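Local coordinates for protein short-chain dehydrogenase/reductase SDR (Burkholderia phymatum, PDB 5IG2) that binds NAD in a Rossmann fold and, as a short-chain dehydrogenase/reductase, probably oxidises or reduces substrates at a CH-OH group, at residues 104-117 and 210-224. Sequence-based numbering, arbitrary orientation.
Sequences GGFLWESSANDWAW and RPEALRNEAQPTRSQ
Asp114 OD1, a carboxylate oxygen able to take several donors, is gripped end-on by NH1 and NH2 of Arg210 in a salt bridge, NH2 at 2.9 Å. Asn216 ND2 reaches the same OD1 at 2.8 Å on its syn side (179°). Glu207 is a second anionic partner of Arg210 NH2. Because an amide both donates and accepts, Asn216 OD1 also takes Ser111 OG at 2.6 Å. Nearby, Asn113 ND2 meets Arg215 O (3.1 Å) from above the carbonyl plane, with Leu214 CD2 packed beside Asn113.

Glu109 OE1 accepts Ser223 OG (2.6 Å) and Thr221 OG1 (2.7 Å) from opposite faces of its carboxylate. Ser223 OG also receives Phe106 N; a small hydroxyl suits this dual role. Gly105, at a positive phi that suits glycine, lets its CA lie against Gln224 CG.

In CH-pi contacts, Ser223 CB sits 3.6 Å from the Phe106 ring centroid, and Arg210 CB lies over Trp117. The bend at chi3 (-71°) brings the Arg210 guanidinium over Trp117 CE3. Pro211 CD (3.6 Å from Trp117 CD1) and Leu214 CD1 add apolar packing.

Asn216 and Glu109 thus link two capping boxes, Ser111/Asp114 and Thr221/Gln224, which start helices 112-140 and 222-236 beside the NAD site of this Rossmann-fold SDR enzyme.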
loop_
_atom_site.group_PDB
_atom_site.type_symbol
_atom_site.label_atom_id
_atom_site.label_comp_id
_atom_site.label_asym_id
_atom_site.label_seq_id
_atom_site.Cartn_x
_atom_site.Cartn_y
_atom_site.Cartn_z
ATOM N N GLY B 104 20.646 37.003 34.065
ATOM C CA GLY B 104 21.837 37.400 33.340
ATOM C C GLY B 104 21.793 38.860 32.930
ATOM O O GLY B 104 20.840 39.584 33.230
ATOM N N GLY B 105 22.834 39.272 32.221
ATOM C CA GLY B 105 22.995 40.648 31.806
ATOM C C GLY B 105 24.189 41.292 32.488
ATOM O O GLY B 105 24.735 40.781 33.469
ATOM N N PHE B 106 24.623 42.418 31.917
ATOM C CA PHE B 106 25.687 43.217 32.524
ATOM C C PHE B 106 25.419 43.378 34.012
ATOM O O PHE B 106 24.303 43.712 34.416
ATOM C CB PHE B 106 25.770 44.601 31.874
ATOM C CG PHE B 106 26.304 44.600 30.476
ATOM C CD1 PHE B 106 27.074 43.545 30.005
ATOM C CD2 PHE B 106 26.047 45.675 29.633
ATOM C CE1 PHE B 106 27.571 43.557 28.707
ATOM C CE2 PHE B 106 26.543 45.699 28.332
ATOM C CZ PHE B 106 27.307 44.637 27.868
ATOM N N LEU B 107 26.453 43.153 34.826
ATOM C CA LEU B 107 26.232 42.984 36.262
ATOM C C LEU B 107 25.506 44.175 36.879
ATOM O O LEU B 107 24.585 43.994 37.685
ATOM C CB LEU B 107 27.559 42.745 36.967
ATOM C CG LEU B 107 27.404 42.251 38.408
ATOM C CD1 LEU B 107 26.649 40.914 38.437
ATOM C CD2 LEU B 107 28.782 42.143 39.056
ATOM N N TRP B 108 25.890 45.398 36.502
ATOM C CA TRP B 108 25.305 46.599 37.103
ATOM C C TRP B 108 23.884 46.884 36.621
ATOM O O TRP B 108 23.188 47.690 37.244
ATOM C CB TRP B 108 26.179 47.826 36.821
ATOM C CG TRP B 108 26.381 48.066 35.352
ATOM C CD1 TRP B 108 25.597 48.823 34.518
ATOM C CD2 TRP B 108 27.424 47.520 34.537
ATOM N NE1 TRP B 108 26.095 48.779 33.232
ATOM C CE2 TRP B 108 27.212 47.982 33.217
ATOM C CE3 TRP B 108 28.517 46.680 34.796
ATOM C CZ2 TRP B 108 28.057 47.639 32.157
ATOM C CZ3 TRP B 108 29.354 46.334 33.744
ATOM C CH2 TRP B 108 29.124 46.819 32.440
ATOM N N GLU B 109 23.435 46.258 35.529
ATOM C CA GLU B 109 22.072 46.491 35.064
ATOM C C GLU B 109 21.026 45.682 35.823
ATOM O O GLU B 109 19.838 45.992 35.712
ATOM C CB GLU B 109 21.963 46.171 33.574
ATOM C CG GLU B 109 22.778 47.106 32.714
ATOM C CD GLU B 109 22.654 46.789 31.238
ATOM O OE1 GLU B 109 22.265 45.658 30.907
ATOM O OE2 GLU B 109 22.956 47.673 30.414
ATOM N N SER B 110 21.428 44.651 36.566
ATOM C CA SER B 110 20.477 43.852 37.327
ATOM C C SER B 110 19.953 44.634 38.529
ATOM O O SER B 110 20.604 45.542 39.046
ATOM C CB SER B 110 21.126 42.560 37.812
ATOM O OG SER B 110 21.464 41.698 36.737
ATOM N N SER B 111 18.769 44.252 38.990
ATOM C CA SER B 111 18.123 44.949 40.089
ATOM C C SER B 111 18.508 44.330 41.429
ATOM O O SER B 111 19.022 43.210 41.501
ATOM C CB SER B 111 16.606 44.899 39.929
ATOM O OG SER B 111 16.178 43.551 40.023
ATOM N N ALA B 112 18.238 45.080 42.506
ATOM C CA ALA B 112 18.342 44.503 43.844
ATOM C C ALA B 112 17.481 43.251 43.965
ATOM O O ALA B 112 17.886 42.259 44.587
ATOM C CB ALA B 112 17.940 45.536 44.902
ATOM N N ASN B 113 16.286 43.277 43.367
ATOM C CA ASN B 113 15.411 42.109 43.405
ATOM C C ASN B 113 16.060 40.907 42.725
ATOM O O ASN B 113 15.859 39.761 43.150
ATOM C CB ASN B 113 14.063 42.424 42.744
ATOM C CG ASN B 113 13.111 43.184 43.656
ATOM O OD1 ASN B 113 13.350 43.331 44.857
ATOM N ND2 ASN B 113 12.013 43.661 43.083
ATOM N N ASP B 114 16.817 41.140 41.648
ATOM C CA ASP B 114 17.502 40.032 40.985
ATOM C C ASP B 114 18.491 39.364 41.933
ATOM O O ASP B 114 18.557 38.130 42.018
ATOM C CB ASP B 114 18.234 40.511 39.729
ATOM C CG ASP B 114 17.298 40.961 38.617
ATOM O OD1 ASP B 114 16.132 40.510 38.564
ATOM O OD2 ASP B 114 17.752 41.785 37.787
ATOM N N TRP B 115 19.289 40.173 42.635
ATOM C CA TRP B 115 20.234 39.631 43.606
ATOM C C TRP B 115 19.510 38.865 44.708
ATOM O O TRP B 115 19.906 37.752 45.067
ATOM C CB TRP B 115 21.072 40.757 44.216
ATOM C CG TRP B 115 22.093 41.366 43.302
ATOM C CD1 TRP B 115 21.930 42.460 42.502
ATOM C CD2 TRP B 115 23.452 40.941 43.129
ATOM N NE1 TRP B 115 23.094 42.725 41.818
ATOM C CE2 TRP B 115 24.045 41.812 42.188
ATOM C CE3 TRP B 115 24.220 39.908 43.669
ATOM C CZ2 TRP B 115 25.376 41.679 41.777
ATOM C CZ3 TRP B 115 25.542 39.777 43.257
ATOM C CH2 TRP B 115 26.105 40.656 42.320
ATOM N N ALA B 116 18.462 39.464 45.280
ATOM C CA ALA B 116 17.728 38.804 46.357
ATOM C C ALA B 116 17.115 37.485 45.893
ATOM O O ALA B 116 17.085 36.503 46.647
ATOM C CB ALA B 116 16.641 39.735 46.891
ATOM N N TRP B 117 16.592 37.451 44.668
ATOM C CA TRP B 117 15.951 36.242 44.168
ATOM C C TRP B 117 16.966 35.116 44.004
ATOM O O TRP B 117 16.805 34.026 44.568
ATOM C CB TRP B 117 15.260 36.536 42.838
ATOM C CG TRP B 117 14.618 35.327 42.187
ATOM C CD1 TRP B 117 13.911 34.335 42.806
ATOM C CD2 TRP B 117 14.641 34.994 40.790
ATOM N NE1 TRP B 117 13.479 33.412 41.876
ATOM C CE2 TRP B 117 13.917 33.792 40.632
ATOM C CE3 TRP B 117 15.201 35.599 39.656
ATOM C CZ2 TRP B 117 13.730 33.183 39.381
ATOM C CZ3 TRP B 117 15.026 34.987 38.409
ATOM C CH2 TRP B 117 14.294 33.790 38.285
ATOM N N ARG B 210 9.859 33.008 39.597
ATOM C CA ARG B 210 10.247 34.175 40.380
ATOM C C ARG B 210 9.034 34.641 41.178
ATOM O O ARG B 210 7.941 34.775 40.608
ATOM C CB ARG B 210 10.769 35.309 39.495
ATOM C CG ARG B 210 11.183 36.560 40.286
ATOM C CD ARG B 210 11.233 37.822 39.415
ATOM N NE ARG B 210 12.352 37.800 38.480
ATOM C CZ ARG B 210 13.486 38.478 38.637
ATOM N NH1 ARG B 210 13.664 39.264 39.698
ATOM N NH2 ARG B 210 14.443 38.375 37.720
ATOM N N PRO B 211 9.169 34.866 42.486
ATOM C CA PRO B 211 8.014 35.308 43.278
ATOM C C PRO B 211 7.589 36.707 42.880
ATOM O O PRO B 211 8.404 37.529 42.453
ATOM C CB PRO B 211 8.531 35.275 44.719
ATOM C CG PRO B 211 9.984 35.358 44.602
ATOM C CD PRO B 211 10.360 34.662 43.324
ATOM N N GLU B 212 6.288 36.968 43.030
ATOM C CA GLU B 212 5.735 38.242 42.580
ATOM C C GLU B 212 6.405 39.414 43.283
ATOM O O GLU B 212 6.632 40.467 42.675
ATOM C CB GLU B 212 4.221 38.263 42.800
ATOM C CG GLU B 212 3.540 39.603 42.503
ATOM C CD GLU B 212 3.360 39.892 41.009
ATOM O OE1 GLU B 212 2.994 41.043 40.666
ATOM O OE2 GLU B 212 3.577 38.974 40.183
ATOM N N ALA B 213 6.756 39.242 44.558
ATOM C CA ALA B 213 7.349 40.343 45.306
ATOM C C ALA B 213 8.720 40.746 44.772
ATOM O O ALA B 213 9.161 41.868 45.026
ATOM C CB ALA B 213 7.450 39.970 46.784
ATOM N N LEU B 214 9.399 39.873 44.034
ATOM C CA LEU B 214 10.711 40.193 43.493
ATOM C C LEU B 214 10.679 40.493 41.999
ATOM O O LEU B 214 11.737 40.520 41.363
ATOM C CB LEU B 214 11.683 39.054 43.791
ATOM C CG LEU B 214 11.911 38.856 45.293
ATOM C CD1 LEU B 214 12.725 37.592 45.601
ATOM C CD2 LEU B 214 12.578 40.093 45.868
ATOM N N ARG B 215 9.502 40.729 41.424
ATOM C CA ARG B 215 9.431 41.076 40.014
ATOM C C ARG B 215 10.070 42.436 39.749
ATOM O O ARG B 215 10.175 43.296 40.632
ATOM C CB ARG B 215 7.988 41.100 39.530
ATOM C CG ARG B 215 7.316 39.761 39.593
ATOM C CD ARG B 215 6.376 39.567 38.423
ATOM N NE ARG B 215 5.363 38.560 38.723
ATOM C CZ ARG B 215 5.583 37.248 38.727
ATOM N NH1 ARG B 215 4.587 36.420 39.017
ATOM N NH2 ARG B 215 6.791 36.764 38.445
ATOM N N ASN B 216 10.501 42.618 38.502
ATOM C CA ASN B 216 11.095 43.867 38.038
ATOM C C ASN B 216 10.042 44.668 37.287
ATOM O O ASN B 216 9.445 44.167 36.328
ATOM C CB ASN B 216 12.294 43.594 37.132
ATOM C CG ASN B 216 13.433 42.921 37.865
ATOM O OD1 ASN B 216 13.801 43.338 38.965
ATOM N ND2 ASN B 216 13.994 41.866 37.267
ATOM N N GLU B 217 9.812 45.907 37.721
ATOM C CA GLU B 217 8.918 46.772 36.960
ATOM C C GLU B 217 9.543 47.168 35.628
ATOM O O GLU B 217 8.830 47.312 34.629
ATOM C CB GLU B 217 8.552 48.013 37.781
ATOM N N ALA B 218 10.867 47.307 35.589
ATOM C CA ALA B 218 11.559 47.794 34.403
ATOM C C ALA B 218 11.574 46.759 33.280
ATOM O O ALA B 218 11.519 45.548 33.512
ATOM C CB ALA B 218 12.997 48.178 34.757
ATOM N N GLN B 219 11.663 47.262 32.048
ATOM C CA GLN B 219 11.879 46.421 30.880
ATOM C C GLN B 219 13.276 45.796 30.912
ATOM O O GLN B 219 14.218 46.387 31.449
ATOM C CB GLN B 219 11.727 47.245 29.604
ATOM C CG GLN B 219 10.323 47.682 29.316
ATOM C CD GLN B 219 9.522 46.567 28.705
ATOM O OE1 GLN B 219 9.444 46.447 27.484
ATOM N NE2 GLN B 219 8.936 45.724 29.547
ATOM N N PRO B 220 13.439 44.603 30.341
ATOM C CA PRO B 220 14.779 44.008 30.262
ATOM C C PRO B 220 15.672 44.789 29.307
ATOM O O PRO B 220 15.212 45.362 28.318
ATOM C CB PRO B 220 14.506 42.590 29.744
ATOM C CG PRO B 220 13.028 42.359 29.999
ATOM C CD PRO B 220 12.400 43.696 29.825
ATOM N N THR B 221 16.966 44.827 29.627
ATOM C CA THR B 221 17.920 45.569 28.810
ATOM C C THR B 221 18.410 44.719 27.643
ATOM O O THR B 221 18.196 43.508 27.590
ATOM C CB THR B 221 19.122 46.018 29.641
ATOM O OG1 THR B 221 19.848 44.863 30.073
ATOM C CG2 THR B 221 18.672 46.824 30.865
ATOM N N ARG B 222 19.108 45.372 26.710
ATOM C CA ARG B 222 19.745 44.655 25.606
ATOM C C ARG B 222 20.631 43.512 26.108
ATOM O O ARG B 222 20.513 42.371 25.648
ATOM C CB ARG B 222 20.559 45.633 24.755
ATOM C CG ARG B 222 21.116 45.018 23.488
ATOM C CD ARG B 222 22.329 45.788 22.986
ATOM N NE ARG B 222 23.364 45.817 24.016
ATOM C CZ ARG B 222 24.127 44.774 24.349
ATOM N NH1 ARG B 222 25.039 44.900 25.307
ATOM N NH2 ARG B 222 23.983 43.604 23.733
ATOM N N SER B 223 21.529 43.796 27.060
ATOM C CA SER B 223 22.440 42.749 27.519
ATOM C C SER B 223 21.698 41.649 28.277
ATOM O O SER B 223 22.133 40.490 28.279
ATOM C CB SER B 223 23.558 43.355 28.381
ATOM O OG SER B 223 23.176 43.511 29.745
ATOM N N GLN B 224 20.584 41.982 28.925
ATOM C CA GLN B 224 19.811 40.945 29.600
ATOM C C GLN B 224 19.121 40.044 28.587
ATOM O O GLN B 224 19.130 38.819 28.732
ATOM C CB GLN B 224 18.806 41.585 30.558
ATOM C CG GLN B 224 19.515 42.276 31.717
ATOM C CD GLN B 224 18.634 43.223 32.508
ATOM O OE1 GLN B 224 17.499 43.509 32.121
ATOM N NE2 GLN B 224 19.168 43.725 33.633
HETATM O O HOH W 1 21.830 42.659 34.088
HETATM O O HOH W 2 22.245 46.433 28.084
#